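PDB 4DH2: cellulosome anchoring protein cohesin region from Clostridium thermocellum, which binds a type I dockerin through its cohesin domain and so probably helps attach dockerin-bearing cellulosomal proteins to the cell surface. Local coordinates for residues Asn40-Leu51 with Leu103-Ala111. Residues are numbered along the deposited sequence; the frame is centred on the assembly and turned at random.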
# COMPACT_ATOMS: atom_id res chain seq x y z
N ASN A 40 15.51 -8.61 -0.08
CA ASN A 40 16.24 -8.23 1.12
C ASN A 40 15.30 -7.83 2.27
O ASN A 40 15.55 -6.87 2.99
CB ASN A 40 17.20 -7.11 0.79
CG ASN A 40 18.18 -7.52 -0.30
OD1 ASN A 40 18.81 -8.57 -0.17
ND2 ASN A 40 18.24 -6.76 -1.37
N VAL A 41 14.22 -8.57 2.41
CA VAL A 41 13.30 -8.36 3.52
C VAL A 41 14.03 -8.64 4.84
O VAL A 41 14.66 -9.68 4.99
CB VAL A 41 12.07 -9.28 3.39
CG1 VAL A 41 11.17 -9.15 4.62
CG2 VAL A 41 11.31 -8.96 2.09
N PRO A 42 13.92 -7.72 5.81
CA PRO A 42 14.52 -8.03 7.12
C PRO A 42 13.97 -9.32 7.69
O PRO A 42 12.75 -9.53 7.75
CB PRO A 42 14.12 -6.84 8.00
CG PRO A 42 13.92 -5.67 6.98
CD PRO A 42 13.31 -6.37 5.76
N SER A 43 14.86 -10.18 8.16
CA SER A 43 14.42 -11.45 8.70
C SER A 43 13.57 -11.30 9.93
O SER A 43 12.80 -12.19 10.25
CB SER A 43 15.64 -12.34 8.99
OG SER A 43 16.44 -11.74 9.98
N HIS A 44 13.68 -10.19 10.66
CA HIS A 44 12.83 -10.04 11.83
C HIS A 44 11.40 -9.62 11.51
O HIS A 44 10.52 -9.69 12.37
CB HIS A 44 13.46 -9.16 12.91
CG HIS A 44 13.29 -7.69 12.73
ND1 HIS A 44 14.05 -6.96 11.84
CD2 HIS A 44 12.54 -6.79 13.41
CE1 HIS A 44 13.74 -5.67 11.95
NE2 HIS A 44 12.82 -5.55 12.89
N GLY A 45 11.18 -9.22 10.26
CA GLY A 45 9.83 -9.19 9.72
C GLY A 45 9.15 -7.84 9.62
O GLY A 45 9.31 -6.97 10.48
N ILE A 46 8.35 -7.70 8.56
CA ILE A 46 7.44 -6.59 8.35
C ILE A 46 6.08 -6.86 9.03
O ILE A 46 5.43 -7.88 8.76
CB ILE A 46 7.18 -6.38 6.86
CG1 ILE A 46 8.51 -6.19 6.11
CG2 ILE A 46 6.25 -5.18 6.59
CD1 ILE A 46 8.39 -6.41 4.61
N GLN A 47 5.67 -5.93 9.88
CA GLN A 47 4.35 -5.92 10.48
C GLN A 47 3.30 -5.31 9.57
O GLN A 47 2.16 -5.80 9.45
CB GLN A 47 4.43 -5.13 11.79
CG GLN A 47 3.10 -4.69 12.38
CD GLN A 47 2.35 -5.86 12.99
OE1 GLN A 47 2.91 -6.62 13.78
NE2 GLN A 47 1.11 -6.05 12.58
N SER A 48 3.67 -4.21 8.91
CA SER A 48 2.69 -3.51 8.10
C SER A 48 3.39 -2.71 7.00
O SER A 48 4.51 -2.21 7.20
CB SER A 48 1.89 -2.55 8.96
OG SER A 48 0.97 -1.79 8.19
N PHE A 49 2.70 -2.56 5.88
CA PHE A 49 3.18 -1.63 4.86
C PHE A 49 2.05 -1.04 4.10
O PHE A 49 0.96 -1.62 4.02
CB PHE A 49 4.20 -2.29 3.91
CG PHE A 49 3.61 -3.32 2.94
CD1 PHE A 49 2.95 -2.93 1.79
CD2 PHE A 49 3.75 -4.67 3.20
CE1 PHE A 49 2.47 -3.88 0.92
CE2 PHE A 49 3.27 -5.61 2.35
CZ PHE A 49 2.61 -5.22 1.20
N ASN A 50 2.30 0.13 3.53
CA ASN A 50 1.31 0.86 2.76
C ASN A 50 2.13 1.47 1.64
O ASN A 50 3.13 2.18 1.89
CB ASN A 50 0.69 1.88 3.72
CG ASN A 50 -0.41 2.76 3.13
OD1 ASN A 50 -0.57 3.87 3.62
ND2 ASN A 50 -1.19 2.28 2.15
N LEU A 51 1.74 1.14 0.40
CA LEU A 51 2.55 1.45 -0.79
C LEU A 51 1.59 1.84 -1.91
O LEU A 51 0.53 1.21 -2.04
CB LEU A 51 3.33 0.17 -1.17
CG LEU A 51 4.19 0.12 -2.41
CD1 LEU A 51 5.18 1.22 -2.36
CD2 LEU A 51 4.90 -1.20 -2.40
N LEU A 103 4.25 -11.99 10.33
CA LEU A 103 5.12 -10.96 9.76
C LEU A 103 5.66 -11.43 8.45
O LEU A 103 5.86 -12.64 8.24
CB LEU A 103 6.29 -10.66 10.70
CG LEU A 103 5.92 -10.32 12.15
CD1 LEU A 103 7.16 -10.24 13.04
CD2 LEU A 103 5.09 -9.02 12.23
N ILE A 104 5.94 -10.50 7.54
CA ILE A 104 6.56 -10.90 6.29
C ILE A 104 8.07 -10.91 6.46
O ILE A 104 8.67 -9.88 6.76
CB ILE A 104 6.17 -9.96 5.14
CG1 ILE A 104 4.66 -10.01 4.91
CG2 ILE A 104 6.89 -10.36 3.85
CD1 ILE A 104 4.17 -8.99 3.93
N LYS A 105 8.67 -12.10 6.31
CA LYS A 105 10.10 -12.31 6.59
C LYS A 105 10.86 -12.87 5.40
O LYS A 105 12.07 -13.12 5.49
CB LYS A 105 10.28 -13.29 7.76
CG LYS A 105 9.70 -12.80 9.06
CD LYS A 105 9.84 -13.86 10.15
CE LYS A 105 9.52 -13.28 11.50
NZ LYS A 105 9.54 -14.33 12.60
N THR A 106 10.15 -13.07 4.29
CA THR A 106 10.65 -13.77 3.13
C THR A 106 10.63 -12.92 1.86
O THR A 106 9.67 -12.18 1.63
CB THR A 106 9.77 -14.99 2.88
OG1 THR A 106 9.80 -15.82 4.05
CG2 THR A 106 10.26 -15.78 1.67
N ASP A 107 11.66 -13.03 1.02
CA ASP A 107 11.72 -12.32 -0.25
C ASP A 107 10.79 -12.97 -1.27
O ASP A 107 10.59 -14.18 -1.24
CB ASP A 107 13.12 -12.35 -0.84
CG ASP A 107 14.11 -11.55 -0.06
OD1 ASP A 107 13.72 -11.06 1.02
OD2 ASP A 107 15.27 -11.41 -0.52
N GLY A 108 10.29 -12.19 -2.20
CA GLY A 108 9.44 -12.74 -3.24
C GLY A 108 8.35 -11.80 -3.70
O GLY A 108 8.42 -10.58 -3.50
N VAL A 109 7.33 -12.37 -4.33
CA VAL A 109 6.27 -11.56 -4.90
C VAL A 109 5.28 -11.16 -3.82
O VAL A 109 4.75 -12.02 -3.10
CB VAL A 109 5.53 -12.33 -6.02
CG1 VAL A 109 4.31 -11.56 -6.47
CG2 VAL A 109 6.49 -12.59 -7.17
N PHE A 110 5.05 -9.85 -3.66
CA PHE A 110 4.08 -9.36 -2.68
C PHE A 110 2.72 -9.07 -3.30
O PHE A 110 1.71 -9.04 -2.58
CB PHE A 110 4.61 -8.13 -1.91
CG PHE A 110 4.51 -6.82 -2.67
CD1 PHE A 110 3.38 -6.02 -2.59
CD2 PHE A 110 5.59 -6.35 -3.41
CE1 PHE A 110 3.33 -4.79 -3.24
CE2 PHE A 110 5.55 -5.14 -4.05
CZ PHE A 110 4.41 -4.36 -3.97
N ALA A 111 2.68 -8.86 -4.61
CA ALA A 111 1.40 -8.68 -5.29
C ALA A 111 1.59 -8.91 -6.77
O ALA A 111 2.69 -8.77 -7.31
CB ALA A 111 0.85 -7.32 -5.03
O HOH W 1 14.45 -12.21 4.17
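Ile46 and Ile104 form a single antiparallel bridge, a hydrogen-bonded pair whose bonds run from Ile46 N to Ile104 O (2.8 Å) and from Ile104 N to Ile46 O (2.9 Å). Just before it, a type I turn from Pro42 to Gly45 reverses the chain, and the aliphatic part of Lys105, extended beyond CG, lies along the turn's Ser43 carbonyl.

The Asp107 carboxylate grips two successive amides. Val41 N reaches OD1 of Asp107 on its syn side at 2.9 Å, whereas Asn40 N meets OD2 of Asp107 at 2.8 Å from 46° above the carboxylate plane. A water bridges Val41 O and Lys105 O. Val41 chi1 of 175° turns CG1 away from the backbone N and against Ile104 O, and puts CG2 beside Asp107 OD1.

On the inner side, Ile104 CD1 touches the Phe49 ring at its edge, in plane, 3.8 Å from CE2 of Phe49. Phe49 CZ approaches Phe110 CD1 with the ring planes at 85°, and Leu51 CD2 packs 3.6 Å from Phe110 CZ. Phe38 stacks on Phe110 and meets Phe49 edge-to-face, extending this aromatic core.

Strand 48-54 also carries Asn50, whose ND2 hydrogen-bonds to Leu64 O of the dockerin chain as well as to Phe91 O. The contact thus joins loops at one end of the cohesin beta-sandwich, while Phe49, Leu51 and Phe110 pack in its hydrophobic interior, behind the dockerin-binding face.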